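Local coordinates for protein P47 (Clostridium botulinum, PDB 6EKT) that may form part of a progenitor toxin complex that protects botulinum neurotoxin on its way through the host gut, and has a fold of the tubular lipid-binding type, at residues 121-126 with 180-185; 315-320 with 339-344. One frame throughout, in Å; residues are numbered along the deposited sequence. Where two conformers were deposited one is given.

Antiparallel strand pairing serves this elongated TULIP-like chain at two widely separated places. Contact 1 comes first in sequence and closes before contact 2 opens; their centres lie 38 Å apart, on opposite sides of the chain's centre, and their nearest atoms are about 20 Å apart. They belong to different sheets: contact 1 joins strands 124-141 and 178-181, which are neighbours in the sheet although helix 152-168 comes between them along the chain, whereas contact 2 joins the neighbouring strands 315-326 and 329-347 of a hairpin. The first is a surface contact where the pairing begins beside a turn; the second is a regular, partly buried strand pair. Each therefore builds its own part of the long body, without direct touch.

Contact 1: 121-126 with 180-185; sequences NPNIKE and LNVTSD
T183 lies under one face of the N123 amide, with OG1 3.7 Å from CG of N123 and its methyl CG2 3.7 Å from ND2 of N123, while V182 CG1 comes to the ND2 edge of the same group. The N181 amide is met near its plane: I124 CD1 approaches N181 OD1 so closely that the modelled position of this methyl is doubtful. These groups flank the start of an antiparallel ladder in a six-stranded sheet of the TULIP-like body, where a type I turn from N121 to I124 runs into the strand and N121 OD1 accepts from N123 N as an Asx turn. Three backbone bonds tie the strands. K125 and L180 form a hydrogen-bonded pair, and V182 N reaches N123 O at 2.8 Å from above the carbonyl plane. Water 1 is within hydrogen-bonding distance of both N123 O (3.0 Å) and N181 OD1 (3.2 Å), while N181 ND2 donates to N409 O. On the face of K125 and L180, K125 CG lies against V182 CG2, and the bend at chi2 (-68°) turns the rest of the chain so that CE comes to 4.0 Å from V182 CG2. Its NZ then bonds N117 OD1 and, weakly, P122 O at 3.2 Å.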
ATOM      1  N   ASN A 121      -9.002   1.324  23.949  1.00 43.26           N
ATOM      2  CA  ASN A 121      -8.311   0.441  23.013  1.00 42.62           C
ATOM      3  C   ASN A 121      -7.056   1.100  22.406  1.00 41.24           C
ATOM      4  O   ASN A 121      -7.151   1.804  21.397  1.00 39.23           O
ATOM      5  CB  ASN A 121      -9.249  -0.028  21.895  1.00 41.75           C
ATOM      6  CG  ASN A 121      -8.690  -1.203  21.101  1.00 41.33           C
ATOM      7  OD1 ASN A 121      -7.510  -1.558  21.200  1.00 40.30           O
ATOM      8  ND2 ASN A 121      -9.560  -1.847  20.334  1.00 41.72           N
ATOM      9  N   PRO A 122      -5.874   0.830  23.000  1.00 42.57           N
ATOM     10  CA  PRO A 122      -4.576   1.299  22.482  1.00 42.24           C
ATOM     11  C   PRO A 122      -4.305   0.828  21.055  1.00 40.84           C
ATOM     12  O   PRO A 122      -3.468   1.409  20.377  1.00 40.64           O
ATOM     13  CB  PRO A 122      -3.546   0.622  23.407  1.00 43.68           C
ATOM     14  CG  PRO A 122      -4.300   0.222  24.618  1.00 46.67           C
ATOM     15  CD  PRO A 122      -5.718  -0.024  24.192  1.00 46.03           C
ATOM     16  N   ASN A 123      -5.001  -0.217  20.604  1.00 41.11           N
ATOM     17  CA  ASN A 123      -4.669  -0.874  19.336  1.00 40.75           C
ATOM     18  C   ASN A 123      -5.454  -0.440  18.096  1.00 39.29           C
ATOM     19  O   ASN A 123      -5.304  -1.036  17.023  1.00 37.96           O
ATOM     20  CB  ASN A 123      -4.699  -2.381  19.531  1.00 42.19           C
ATOM     21  CG  ASN A 123      -3.596  -2.854  20.456  1.00 44.26           C
ATOM     22  OD1 ASN A 123      -3.838  -3.619  21.389  1.00 46.40           O
ATOM     23  ND2 ASN A 123      -2.368  -2.369  20.213  1.00 43.52           N
ATOM     24  N   ILE A 124      -6.271   0.602  18.252  1.00 40.22           N
ATOM     25  CA  ILE A 124      -6.975   1.235  17.136  1.00 40.25           C
ATOM     26  C   ILE A 124      -6.690   2.732  17.211  1.00 38.87           C
ATOM     27  O   ILE A 124      -6.863   3.346  18.267  1.00 40.24           O
ATOM     28  CB  ILE A 124      -8.520   1.002  17.173  1.00 42.94           C
ATOM     29  CG1 ILE A 124      -8.883  -0.486  17.361  1.00 46.09           C
ATOM     30  CG2 ILE A 124      -9.211   1.604  15.945  1.00 41.90           C
ATOM     31  CD1 ILE A 124      -9.092  -1.302  16.105  1.00 46.98           C
ATOM     32  N   LYS A 125      -6.233   3.303  16.097  1.00 36.92           N
ATOM     33  CA  LYS A 125      -6.179   4.761  15.938  1.00 35.74           C
ATOM     34  C   LYS A 125      -7.238   5.184  14.912  1.00 34.60           C
ATOM     35  O   LYS A 125      -7.644   4.388  14.060  1.00 34.74           O
ATOM     36  CB  LYS A 125      -4.763   5.222  15.543  1.00 35.17           C
ATOM     37  CG  LYS A 125      -3.628   4.617  16.377  1.00 36.67           C
ATOM     38  CD  LYS A 125      -3.625   5.105  17.817  1.00 38.70           C
ATOM     39  CE  LYS A 125      -2.570   4.381  18.630  1.00 40.29           C
ATOM     40  NZ  LYS A 125      -2.842   4.584  20.089  1.00 43.08           N
ATOM     41  N   GLU A 126      -7.732   6.411  15.017  1.00 34.47           N
ATOM     42  CA  GLU A 126      -8.724   6.900  14.067  1.00 34.38           C
ATOM     43  C   GLU A 126      -8.293   8.226  13.455  1.00 33.33           C
ATOM     44  O   GLU A 126      -7.888   9.131  14.173  1.00 33.75           O
ATOM     45  CB  GLU A 126     -10.071   7.058  14.755  1.00 36.50           C
ATOM     46  CG  GLU A 126     -10.669   5.732  15.201  1.00 38.18           C
ATOM     47  CD  GLU A 126     -11.876   5.893  16.105  1.00 40.70           C
ATOM     48  OE1 GLU A 126     -11.999   6.933  16.788  1.00 41.26           O
ATOM     49  OE2 GLU A 126     -12.696   4.956  16.127  1.00 41.92           O
ATOM     50  N   LEU A 180      -7.324   2.647  11.962  1.00 33.84           N
ATOM     51  CA  LEU A 180      -6.001   2.048  11.803  1.00 33.17           C
ATOM     52  C   LEU A 180      -5.802   0.998  12.881  1.00 33.97           C
ATOM     53  O   LEU A 180      -5.948   1.299  14.068  1.00 34.20           O
ATOM     54  CB  LEU A 180      -4.916   3.148  11.902  1.00 33.06           C
ATOM     55  CG  LEU A 180      -3.420   2.789  11.817  1.00 32.86           C
ATOM     56  CD1 LEU A 180      -2.602   3.952  11.257  1.00 31.72           C
ATOM     57  CD2 LEU A 180      -2.828   2.298  13.141  1.00 33.92           C
ATOM     58  N   ASN A 181      -5.459  -0.230  12.467  1.00 33.89           N
ATOM     59  CA  ASN A 181      -5.168  -1.310  13.404  1.00 35.77           C
ATOM     60  C   ASN A 181      -3.676  -1.381  13.722  1.00 34.65           C
ATOM     61  O   ASN A 181      -2.882  -1.645  12.836  1.00 34.05           O
ATOM     62  CB  ASN A 181      -5.644  -2.669  12.839  1.00 36.71           C
ATOM     63  CG  ASN A 181      -7.155  -2.767  12.742  1.00 39.19           C
ATOM     64  OD1 ASN A 181      -7.862  -2.499  13.703  1.00 41.30           O
ATOM     65  ND2 ASN A 181      -7.654  -3.165  11.584  1.00 39.71           N
ATOM     66  N   VAL A 182      -3.321  -1.153  14.984  1.00 35.52           N
ATOM     67  CA  VAL A 182      -1.946  -1.274  15.474  1.00 35.90           C
ATOM     68  C   VAL A 182      -1.511  -2.761  15.478  1.00 37.08           C
ATOM     69  O   VAL A 182      -0.378  -3.069  15.150  1.00 35.16           O
ATOM     70  CB  VAL A 182      -1.775  -0.619  16.872  1.00 36.94           C
ATOM     71  CG1 VAL A 182      -0.356  -0.771  17.410  1.00 36.86           C
ATOM     72  CG2 VAL A 182      -2.171   0.863  16.852  1.00 36.12           C
ATOM     73  N   THR A 183      -2.424  -3.657  15.864  1.00 38.82           N
ATOM     74  CA  THR A 183      -2.211  -5.115  15.823  1.00 40.44           C
ATOM     75  C   THR A 183      -3.218  -5.709  14.833  1.00 39.95           C
ATOM     76  O   THR A 183      -4.276  -5.127  14.598  1.00 39.67           O
ATOM     77  CB  THR A 183      -2.505  -5.744  17.192  1.00 43.11           C
ATOM     78  OG1 THR A 183      -3.795  -5.293  17.621  1.00 44.37           O
ATOM     79  CG2 THR A 183      -1.454  -5.325  18.223  1.00 43.96           C
ATOM     80  N   SER A 184      -2.923  -6.884  14.296  1.00 39.19           N
ATOM     81  CA  SER A 184      -3.786  -7.489  13.287  1.00 39.47           C
ATOM     82  C   SER A 184      -3.448  -8.946  13.068  1.00 39.87           C
ATOM     83  O   SER A 184      -2.491  -9.461  13.641  1.00 39.79           O
ATOM     84  CB  SER A 184      -3.643  -6.750  11.954  1.00 38.52           C
ATOM     85  OG  SER A 184      -2.408  -7.085  11.332  1.00 37.82           O
ATOM     86  N   ASP A 185      -4.232  -9.581  12.196  1.00 40.88           N
ATOM     87  CA  ASP A 185      -4.028 -10.965  11.797  1.00 42.21           C
ATOM     88  C   ASP A 185      -2.787 -11.113  10.919  1.00 40.68           C
ATOM     89  O   ASP A 185      -2.136 -12.151  10.929  1.00 41.85           O
ATOM     90  CB  ASP A 185      -5.300 -11.496  11.107  1.00 44.20           C
ATOM     91  CG  ASP A 185      -6.437 -11.785  12.105  1.00 47.42           C
ATOM     92  OD1 ASP A 185      -6.192 -12.511  13.085  1.00 48.83           O
ATOM     93  OD2 ASP A 185      -7.575 -11.288  11.924  1.00 49.42           O
TER
HETATM   94  O   HOH W   1      -6.770  -3.653  16.487  1.00 35.90           O

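Contact 2: 315-320 with 339-344; sequences KLKISL and QSINKF
K315 and I341 meet on the more open face of this strand pair, where CD of K315 rests 3.6 Å from the branch methyl CG2 of I341. Carbon contacts of this kind continue along the same face: K315 CG lies 4.1 Å from K343 CB, so the lysine's aliphatic chain passes between its two neighbours on the other strand. Chi1 of -51° sets K315 CG over K343, and the extended chain beyond carries the amine away from the other strand; NZ forms a salt bridge with E312, which would be expected to ease the proximity of K343 NZ, 6.7 Å from K315 NZ. K317, on this face too, makes a cation-pi contact with F311.

Backbone hydrogen bonding is that of a long beta hairpin, strands 315-326 and 329-347, within the eight-stranded antiparallel sheet of this TULIP-like protein. L316 with N342 and I318 with S340 are the hydrogen-bonded pairs, each closed by two reciprocal bonds; the one from I318 N to S340 O, at 2.8 Å, is nearly straight at 170°. The non-hydrogen-bonded pairs between and beyond them contribute CA-H...O contacts, among them I341 CA to L316 O at 3.4 Å.

Polar side chains are held on the buried face, alongside L316 and I318. S340 OG, anti to its own backbone nitrogen (chi1 -176°), donates to N342 OD1 at 2.7 Å, while N342 ND2 bonds to E356 O on strand 352-368. Gripped at both ends, the amide is fixed in rotation. I318 crosses it at about a right angle and brings CD1 to 3.4 Å from N342 OD1; beyond, I318 and S340 both touch L395.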
ATOM      1  N   LYS A 315       8.782  -8.559 -13.250  1.00 24.61           N
ATOM      2  CA  LYS A 315       9.327  -9.925 -13.443  1.00 24.49           C
ATOM      3  C   LYS A 315      10.356 -10.240 -12.363  1.00 24.35           C
ATOM      4  O   LYS A 315      10.917  -9.330 -11.714  1.00 24.03           O
ATOM      5  CB  LYS A 315       9.970 -10.053 -14.840  1.00 24.96           C
ATOM      6  CG  LYS A 315       9.079  -9.589 -15.995  1.00 26.38           C
ATOM      7  CD  LYS A 315       9.783  -9.644 -17.343  1.00 27.41           C
ATOM      8  CE  LYS A 315       8.966  -8.969 -18.444  1.00 29.50           C
ATOM      9  NZ  LYS A 315       9.049  -7.469 -18.388  1.00 28.92           N
ATOM     10  N   LEU A 316      10.622 -11.529 -12.182  1.00 23.79           N
ATOM     11  CA  LEU A 316      11.731 -11.975 -11.372  1.00 24.24           C
ATOM     12  C   LEU A 316      12.812 -12.496 -12.307  1.00 25.52           C
ATOM     13  O   LEU A 316      12.505 -13.251 -13.243  1.00 26.77           O
ATOM     14  CB  LEU A 316      11.284 -13.079 -10.396  1.00 24.49           C
ATOM     15  CG  LEU A 316      10.265 -12.711  -9.324  1.00 26.17           C
ATOM     16  CD1 LEU A 316       9.816 -13.989  -8.618  1.00 26.45           C
ATOM     17  CD2 LEU A 316      10.825 -11.681  -8.343  1.00 25.40           C
ATOM     18  N   LYS A 317      14.054 -12.066 -12.079  1.00 24.91           N
ATOM     19  CA  LYS A 317      15.202 -12.628 -12.774  1.00 25.32           C
ATOM     20  C   LYS A 317      15.881 -13.542 -11.774  1.00 24.94           C
ATOM     21  O   LYS A 317      16.282 -13.110 -10.684  1.00 23.79           O
ATOM     22  CB  LYS A 317      16.165 -11.533 -13.267  1.00 27.10           C
ATOM     23  CG  LYS A 317      17.441 -12.045 -13.940  1.00 29.98           C
ATOM     24  CD  LYS A 317      18.311 -10.902 -14.486  1.00 33.55           C
ATOM     25  CE  LYS A 317      17.992 -10.585 -15.937  1.00 35.25           C
ATOM     26  NZ  LYS A 317      18.984  -9.636 -16.541  1.00 39.27           N
ATOM     27  N   ILE A 318      16.023 -14.807 -12.166  1.00 24.75           N
ATOM     28  CA  ILE A 318      16.534 -15.857 -11.284  1.00 25.21           C
ATOM     29  C   ILE A 318      17.804 -16.388 -11.930  1.00 25.63           C
ATOM     30  O   ILE A 318      17.787 -16.815 -13.094  1.00 26.84           O
ATOM     31  CB  ILE A 318      15.510 -17.008 -11.059  1.00 26.08           C
ATOM     32  CG1 ILE A 318      14.213 -16.460 -10.459  1.00 27.22           C
ATOM     33  CG2 ILE A 318      16.108 -18.092 -10.161  1.00 26.37           C
ATOM     34  CD1 ILE A 318      13.019 -17.402 -10.535  1.00 27.68           C
ATOM     35  N   SER A 319      18.898 -16.308 -11.183  1.00 25.52           N
ATOM     36  CA  SER A 319      20.212 -16.782 -11.626  1.00 26.16           C
ATOM     37  C   SER A 319      20.668 -17.840 -10.623  1.00 24.68           C
ATOM     38  O   SER A 319      20.640 -17.616  -9.401  1.00 24.03           O
ATOM     39  CB  SER A 319      21.193 -15.599 -11.722  1.00 29.19           C
ATOM     40  OG  SER A 319      22.461 -16.024 -12.210  1.00 34.51           O
ATOM     41  N   LEU A 320      21.052 -19.018 -11.123  1.00 23.47           N
ATOM     42  CA  LEU A 320      21.462 -20.090 -10.217  1.00 22.33           C
ATOM     43  C   LEU A 320      22.590 -20.933 -10.807  1.00 22.77           C
ATOM     44  O   LEU A 320      22.740 -21.000 -12.043  1.00 21.87           O
ATOM     45  CB  LEU A 320      20.247 -20.964  -9.827  1.00 22.04           C
ATOM     46  CG  LEU A 320      19.579 -21.819 -10.916  1.00 22.14           C
ATOM     47  CD1 LEU A 320      20.286 -23.171 -10.997  1.00 23.09           C
ATOM     48  CD2 LEU A 320      18.084 -22.014 -10.689  1.00 22.46           C
ATOM     49  N   GLN A 339      19.631 -19.151 -16.104  0.50 22.92           N
ATOM     50  CA  GLN A 339      19.095 -17.800 -15.979  0.50 23.49           C
ATOM     51  C   GLN A 339      17.653 -17.766 -16.503  0.50 23.67           C
ATOM     52  O   GLN A 339      17.433 -17.981 -17.700  0.50 24.37           O
ATOM     53  CB  GLN A 339      19.984 -16.815 -16.751  0.50 24.09           C
ATOM     54  CG  GLN A 339      21.459 -16.829 -16.348  0.50 24.42           C
ATOM     55  CD  GLN A 339      22.295 -17.824 -17.131  0.50 25.40           C
ATOM     56  OE1 GLN A 339      22.001 -18.136 -18.289  0.50 26.38           O
ATOM     57  NE2 GLN A 339      23.358 -18.320 -16.507  0.50 25.10           N
ATOM     58  N   SER A 340      16.695 -17.489 -15.610  1.00 23.33           N
ATOM     59  CA  SER A 340      15.267 -17.524 -15.920  1.00 23.62           C
ATOM     60  C   SER A 340      14.654 -16.157 -15.650  1.00 23.95           C
ATOM     61  O   SER A 340      15.019 -15.486 -14.677  1.00 24.06           O
ATOM     62  CB  SER A 340      14.598 -18.549 -15.015  1.00 23.05           C
ATOM     63  OG  SER A 340      13.226 -18.705 -15.307  1.00 22.87           O
ATOM     64  N   ILE A 341      13.739 -15.753 -16.515  1.00 24.44           N
ATOM     65  CA  ILE A 341      12.959 -14.524 -16.314  1.00 24.98           C
ATOM     66  C   ILE A 341      11.499 -14.922 -16.192  1.00 25.34           C
ATOM     67  O   ILE A 341      10.938 -15.525 -17.110  1.00 26.54           O
ATOM     68  CB  ILE A 341      13.182 -13.511 -17.465  1.00 25.90           C
ATOM     69  CG1 ILE A 341      14.671 -13.147 -17.549  1.00 26.73           C
ATOM     70  CG2 ILE A 341      12.315 -12.262 -17.260  1.00 26.45           C
ATOM     71  CD1 ILE A 341      15.132 -12.608 -18.896  1.00 29.69           C
ATOM     72  N   ASN A 342      10.887 -14.585 -15.060  1.00 24.41           N
ATOM     73  CA  ASN A 342       9.558 -15.094 -14.722  1.00 24.70           C
ATOM     74  C   ASN A 342       8.590 -13.945 -14.472  1.00 25.94           C
ATOM     75  O   ASN A 342       8.714 -13.228 -13.460  1.00 24.76           O
ATOM     76  CB  ASN A 342       9.637 -16.000 -13.502  1.00 24.01           C
ATOM     77  CG  ASN A 342      10.520 -17.223 -13.745  1.00 25.11           C
ATOM     78  OD1 ASN A 342      11.747 -17.122 -13.712  1.00 25.09           O
ATOM     79  ND2 ASN A 342       9.897 -18.364 -14.054  1.00 26.20           N
ATOM     80  N   LYS A 343       7.638 -13.789 -15.399  1.00 26.89           N
ATOM     81  CA  LYS A 343       6.727 -12.639 -15.404  1.00 27.96           C
ATOM     82  C   LYS A 343       5.576 -12.829 -14.428  1.00 27.74           C
ATOM     83  O   LYS A 343       4.921 -13.874 -14.428  1.00 27.35           O
ATOM     84  CB  LYS A 343       6.178 -12.392 -16.816  1.00 30.27           C
ATOM     85  CG  LYS A 343       5.324 -11.123 -16.938  1.00 33.14           C
ATOM     86  CD  LYS A 343       4.283 -11.215 -18.040  1.00 36.95           C
ATOM     87  CE  LYS A 343       4.846 -10.801 -19.385  1.00 39.17           C
ATOM     88  NZ  LYS A 343       3.856 -11.110 -20.462  1.00 42.48           N
ATOM     89  N   PHE A 344       5.289 -11.788 -13.635  1.00 27.55           N
ATOM     90  CA  PHE A 344       4.084 -11.780 -12.807  1.00 26.73           C
ATOM     91  C   PHE A 344       2.828 -11.687 -13.682  1.00 28.24           C
ATOM     92  O   PHE A 344       2.804 -10.935 -14.657  1.00 28.74           O
ATOM     93  CB  PHE A 344       4.101 -10.609 -11.784  1.00 26.38           C
ATOM     94  CG  PHE A 344       2.844 -10.550 -10.929  1.00 26.84           C
ATOM     95  CD1 PHE A 344       2.622 -11.497  -9.912  1.00 26.79           C
ATOM     96  CD2 PHE A 344       1.855  -9.597 -11.172  1.00 26.64           C
ATOM     97  CE1 PHE A 344       1.455 -11.460  -9.145  1.00 26.48           C
ATOM     98  CE2 PHE A 344       0.685  -9.563 -10.407  1.00 27.09           C
ATOM     99  CZ  PHE A 344       0.481 -10.503  -9.401  1.00 27.02           C
TER